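Side-chain contacts in polycomb protein Scm (Drosophila melanogaster, PDB 5J8Y), which pairs through its SAM domain with the SAM domain of Sfmbt and so probably contributes to the targeting of PRC1 to Polycomb response elements by PhoRC: residues 49-52 with 57-60; 41-46 with 73-78. One frame throughout, in Å; residues are numbered along the deposited sequence.

Interaction 1: 49-52 with 57-60; sequences MMMK and KEGP. Unlike the reference sequence in segment 57-60: Glu58 (reference Leu).
Three torsions carry the methyl group of Met51 to Glu58. CG stands anti to its own carbonyl carbon (chi1 -67°) and SD lies anti to CA; the thioether then bends (chi3 63°) and turns CE toward Glu58 at the start of helix 58-71. There Met51 CE lies 3.8 Å from Glu58 CG, a van der Waals contact in which the two side chains cross at a slant. Met51 CE is also 4.2 Å from the backbone Glu58 N, so it rests against the first turn of the helix as well as the side chain. The chain of Glu58 runs on beyond CG in an extended form and carries its carboxylate away from the methyl, so that CG makes the contact. Position 58 is a leucine in the reference sequence, but the deposited glutamate still offers methylene carbons at this point.

Lys57 takes part mainly through its backbone. It occupies the N-cap position, its CA is 6.3 Å from Met51 CA, and Lys57 O approaches Met51 CG at 4.5 Å, a loose contact, while its long side chain departs from the other helix. A methionine suits this shallow surface, since its flexible thioether can bend to follow backbone and methylene groups alike without needing a polar mate. The burial is modest, 109 Å² summed over both sides. Next along the chain, Lys52 forms a salt bridge with Asp46 of the Sfmbt chain.

The contact bridges two successive helices of the SAM fold, 47-53 and 58-71, where a short turn joins them. One turn farther in, Met51 also touches Ala61, and Met50 packs on Ile64 and Cys65 of that same long helix.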
loop_
_atom_site.group_PDB
_atom_site.type_symbol
_atom_site.label_atom_id
_atom_site.label_comp_id
_atom_site.label_asym_id
_atom_site.label_seq_id
_atom_site.Cartn_x
_atom_site.Cartn_y
_atom_site.Cartn_z
ATOM N N MET A 49 -6.168 -1.990 -7.471
ATOM C CA MET A 49 -5.255 -2.812 -6.677
ATOM C C MET A 49 -6.006 -3.942 -5.975
ATOM O O MET A 49 -5.475 -5.041 -5.804
ATOM C CB MET A 49 -4.515 -1.956 -5.646
ATOM C CG MET A 49 -3.590 -0.906 -6.250
ATOM S SD MET A 49 -2.235 -1.604 -7.212
ATOM C CE MET A 49 -1.212 -2.292 -5.912
ATOM N N MET A 50 -7.242 -3.665 -5.573
ATOM C CA MET A 50 -8.080 -4.662 -4.912
ATOM C C MET A 50 -8.387 -5.845 -5.819
ATOM O O MET A 50 -8.202 -6.999 -5.439
ATOM C CB MET A 50 -9.398 -4.038 -4.456
ATOM C CG MET A 50 -9.286 -3.090 -3.284
ATOM S SD MET A 50 -10.921 -2.541 -2.765
ATOM C CE MET A 50 -10.580 -0.852 -2.293
ATOM N N MET A 51 -8.869 -5.556 -7.020
ATOM C CA MET A 51 -9.338 -6.607 -7.910
ATOM C C MET A 51 -8.194 -7.247 -8.688
ATOM O O MET A 51 -8.248 -8.434 -9.009
ATOM C CB MET A 51 -10.392 -6.050 -8.868
ATOM C CG MET A 51 -11.677 -5.639 -8.166
ATOM S SD MET A 51 -12.956 -5.017 -9.278
ATOM C CE MET A 51 -13.269 -6.464 -10.285
ATOM N N LYS A 52 -7.155 -6.473 -8.980
ATOM C CA LYS A 52 -6.023 -7.009 -9.725
ATOM C C LYS A 52 -5.125 -7.875 -8.845
ATOM O O LYS A 52 -4.766 -8.989 -9.230
ATOM C CB LYS A 52 -5.190 -5.888 -10.351
ATOM C CG LYS A 52 -4.341 -6.374 -11.518
ATOM C CD LYS A 52 -3.409 -5.306 -12.064
ATOM C CE LYS A 52 -3.102 -5.569 -13.531
ATOM N NZ LYS A 52 -1.803 -4.986 -13.969
ATOM N N LYS A 57 -13.541 -10.007 -5.701
ATOM C CA LYS A 57 -14.573 -9.901 -6.740
ATOM C C LYS A 57 -15.184 -8.511 -6.750
ATOM O O LYS A 57 -14.941 -7.733 -5.894
ATOM C CB LYS A 57 -15.715 -10.922 -6.533
ATOM C CG LYS A 57 -15.335 -12.361 -6.230
ATOM C CD LYS A 57 -14.474 -13.026 -7.269
ATOM C CE LYS A 57 -14.512 -14.556 -7.145
ATOM N NZ LYS A 57 -15.835 -15.133 -7.375
ATOM N N GLU A 58 -16.025 -8.250 -7.721
ATOM C CA GLU A 58 -16.676 -6.975 -7.832
ATOM C C GLU A 58 -17.465 -6.634 -6.614
ATOM O O GLU A 58 -17.391 -5.549 -6.166
ATOM C CB GLU A 58 -17.619 -6.939 -9.033
ATOM C CG GLU A 58 -17.050 -6.354 -10.261
ATOM C CD GLU A 58 -18.104 -5.926 -11.239
ATOM O OE1 GLU A 58 -17.722 -5.762 -12.368
ATOM O OE2 GLU A 58 -19.269 -5.768 -10.892
ATOM N N GLY A 59 -18.266 -7.546 -6.109
ATOM C CA GLY A 59 -19.102 -7.266 -4.989
ATOM C C GLY A 59 -18.365 -6.778 -3.810
ATOM O O GLY A 59 -18.546 -5.728 -3.361
ATOM N N PRO A 60 -17.494 -7.626 -3.294
ATOM C CA PRO A 60 -16.710 -7.298 -2.102
ATOM C C PRO A 60 -15.917 -6.015 -2.309
ATOM O O PRO A 60 -15.922 -5.172 -1.459
ATOM C CB PRO A 60 -15.754 -8.480 -1.955
ATOM C CG PRO A 60 -16.315 -9.569 -2.777
ATOM C CD PRO A 60 -17.208 -8.962 -3.811
#

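Interaction 2: 41-46 with 73-78; sequences ALLLLN and GRRNNL
Leu43 sets its CD1 methyl over one face of the Arg75 guanidinium: Leu43 CD1 stands 3.9 Å above the plane, over its centre, and is 4.0 Å from Arg75 CZ. The two side chains slant across each other. Arg75 reaches this position with an extended chain from CG to NE, and a turn about the last bond to the guanidinium (chi4 75°) swings the flat group round to present a face to the leucine. On the way, Arg75 CD passes 4.0 Å from the backbone Leu43 O.

In this SAM domain the non-helical tail folds back over the end of helix 39-44. Leu78 meets the other end of segment 41-46, with its branch point and both methyls gathered at the carbonyl of Leu45. Leu78 CD2 is 3.5 Å from Leu45 O and also touches the leucine side chain, 4.3 Å from Leu45 CB, then continues to Asn46 CA. A branched aliphatic residue fits because its methyls can cover backbone and side chain together, and Cys65 and Val68 of helix 58-71 pack against the same side chain. An alanine here lacks both methyls and would probably leave a gap beside Leu45 and Asn46, with the tail less firmly held against the connection that follows helix 39-44.

Chemically, the contact relies on dispersion and the exclusion of water. Leucine on the face of the guanidinium leaves its N-H groups able to bond in other directions, and Arg75 NH1 indeed donates to Asn72 O. A charged group can therefore shield a buried leucine without surrendering its polar partners.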
loop_
_atom_site.group_PDB
_atom_site.type_symbol
_atom_site.label_atom_id
_atom_site.label_comp_id
_atom_site.label_asym_id
_atom_site.label_seq_id
_atom_site.Cartn_x
_atom_site.Cartn_y
_atom_site.Cartn_z
ATOM N N ALA A 41 -2.343 1.726 4.749
ATOM C CA ALA A 41 -2.514 0.963 3.519
ATOM C C ALA A 41 -3.956 1.039 3.018
ATOM O O ALA A 41 -4.197 1.178 1.815
ATOM C CB ALA A 41 -2.109 -0.481 3.738
ATOM N N LEU A 42 -4.907 0.948 3.943
ATOM C CA LEU A 42 -6.329 0.969 3.596
ATOM C C LEU A 42 -6.695 2.253 2.857
ATOM O O LEU A 42 -7.340 2.214 1.812
ATOM C CB LEU A 42 -7.190 0.829 4.852
ATOM C CG LEU A 42 -8.708 0.800 4.638
ATOM C CD1 LEU A 42 -9.139 -0.493 3.970
ATOM C CD2 LEU A 42 -9.441 0.993 5.953
ATOM N N LEU A 43 -6.270 3.384 3.407
ATOM C CA LEU A 43 -6.565 4.687 2.826
ATOM C C LEU A 43 -5.886 4.885 1.470
ATOM O O LEU A 43 -6.305 5.729 0.677
ATOM C CB LEU A 43 -6.141 5.795 3.791
ATOM C CG LEU A 43 -6.853 5.789 5.147
ATOM C CD1 LEU A 43 -6.223 6.798 6.096
ATOM C CD2 LEU A 43 -8.335 6.078 4.974
ATOM N N LEU A 44 -4.844 4.102 1.207
ATOM C CA LEU A 44 -4.102 4.200 -0.048
ATOM C C LEU A 44 -4.662 3.274 -1.126
ATOM O O LEU A 44 -4.253 3.344 -2.282
ATOM C CB LEU A 44 -2.621 3.884 0.189
ATOM C CG LEU A 44 -1.810 4.934 0.953
ATOM C CD1 LEU A 44 -0.418 4.403 1.268
ATOM C CD2 LEU A 44 -1.714 6.237 0.168
ATOM N N LEU A 45 -5.594 2.405 -0.748
ATOM C CA LEU A 45 -6.173 1.456 -1.694
ATOM C C LEU A 45 -6.948 2.140 -2.814
ATOM O O LEU A 45 -7.343 3.300 -2.704
ATOM C CB LEU A 45 -7.106 0.480 -0.976
ATOM C CG LEU A 45 -6.470 -0.761 -0.356
ATOM C CD1 LEU A 45 -7.430 -1.393 0.618
ATOM C CD2 LEU A 45 -6.078 -1.755 -1.435
ATOM N N ASN A 46 -7.160 1.390 -3.878
ATOM C CA ASN A 46 -8.015 1.714 -4.981
ATOM C C ASN A 46 -8.619 0.436 -5.506
ATOM O O ASN A 46 -8.101 -0.600 -5.278
ATOM C CB ASN A 46 -7.365 2.561 -6.041
ATOM C CG ASN A 46 -6.176 1.893 -6.693
ATOM O OD1 ASN A 46 -6.222 0.774 -7.114
ATOM N ND2 ASN A 46 -5.116 2.609 -6.758
ATOM N N GLY A 73 -11.938 10.661 4.689
ATOM C CA GLY A 73 -11.991 12.113 4.697
ATOM C C GLY A 73 -12.211 12.736 3.331
ATOM O O GLY A 73 -13.194 12.434 2.654
ATOM N N ARG A 74 -11.291 13.612 2.932
ATOM C CA ARG A 74 -11.394 14.315 1.653
ATOM C C ARG A 74 -10.534 13.685 0.564
ATOM O O ARG A 74 -10.420 14.232 -0.533
ATOM C CB ARG A 74 -11.005 15.783 1.819
ATOM C CG ARG A 74 -12.083 16.637 2.457
ATOM C CD ARG A 74 -11.942 18.089 2.036
ATOM N NE ARG A 74 -12.452 18.316 0.687
ATOM C CZ ARG A 74 -12.442 19.494 0.070
ATOM N NH1 ARG A 74 -11.945 20.562 0.678
ATOM N NH2 ARG A 74 -12.929 19.606 -1.159
ATOM N N ARG A 75 -9.875 12.576 0.871
ATOM C CA ARG A 75 -9.246 11.777 -0.173
ATOM C C ARG A 75 -10.336 11.420 -1.212
ATOM O O ARG A 75 -11.503 11.340 -0.885
ATOM C CB ARG A 75 -8.620 10.505 0.395
ATOM C CG ARG A 75 -7.457 10.754 1.326
ATOM C CD ARG A 75 -6.854 9.492 1.919
ATOM N NE ARG A 75 -5.884 9.813 2.940
ATOM C CZ ARG A 75 -6.190 10.239 4.152
ATOM N NH1 ARG A 75 -7.457 10.368 4.549
ATOM N NH2 ARG A 75 -5.233 10.518 4.994
ATOM N N ASN A 76 -9.935 11.194 -2.447
ATOM C CA ASN A 76 -10.861 10.820 -3.493
ATOM C C ASN A 76 -11.634 9.542 -3.168
ATOM O O ASN A 76 -11.100 8.606 -2.691
ATOM C CB ASN A 76 -10.155 10.680 -4.855
ATOM C CG ASN A 76 -9.524 11.961 -5.315
ATOM O OD1 ASN A 76 -9.782 13.005 -4.779
ATOM N ND2 ASN A 76 -8.656 11.858 -6.280
ATOM N N ASN A 77 -12.936 9.569 -3.405
ATOM C CA ASN A 77 -13.762 8.389 -3.249
ATOM C C ASN A 77 -13.293 7.239 -4.116
ATOM O O ASN A 77 -13.091 7.413 -5.272
ATOM C CB ASN A 77 -15.232 8.699 -3.552
ATOM C CG ASN A 77 -15.856 9.584 -2.493
ATOM O OD1 ASN A 77 -15.647 9.381 -1.325
ATOM N ND2 ASN A 77 -16.612 10.560 -2.915
ATOM N N LEU A 78 -13.126 6.069 -3.517
ATOM C CA LEU A 78 -12.811 4.864 -4.270
ATOM C C LEU A 78 -14.047 4.415 -5.039
ATOM O O LEU A 78 -15.163 4.486 -4.522
ATOM C CB LEU A 78 -12.326 3.746 -3.344
ATOM C CG LEU A 78 -10.927 3.856 -2.729
ATOM C CD1 LEU A 78 -10.745 5.129 -1.912
ATOM C CD2 LEU A 78 -10.663 2.636 -1.869
#

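Interaction 1 is nested along the chain within the loop that interaction 2 closes, and their centres lie about 15 Å apart. Met50 joins them: Met50 CE packs 3.5 Å from Leu78 CD2, and Met50 CG lies 3.9 Å from Leu45 CD2. Helix 47-53 thus faces helix 58-71 through Met50 and Met51 and also backs onto Leu45 and the returning tail 73-78. The capping of Met49 N by Asn46 OD1 ties the end of one segment to the start of another. Both regions border the partner protein, for Met49 packs on Lys45 of the Sfmbt chain while Leu45 packs on Val56 of that chain.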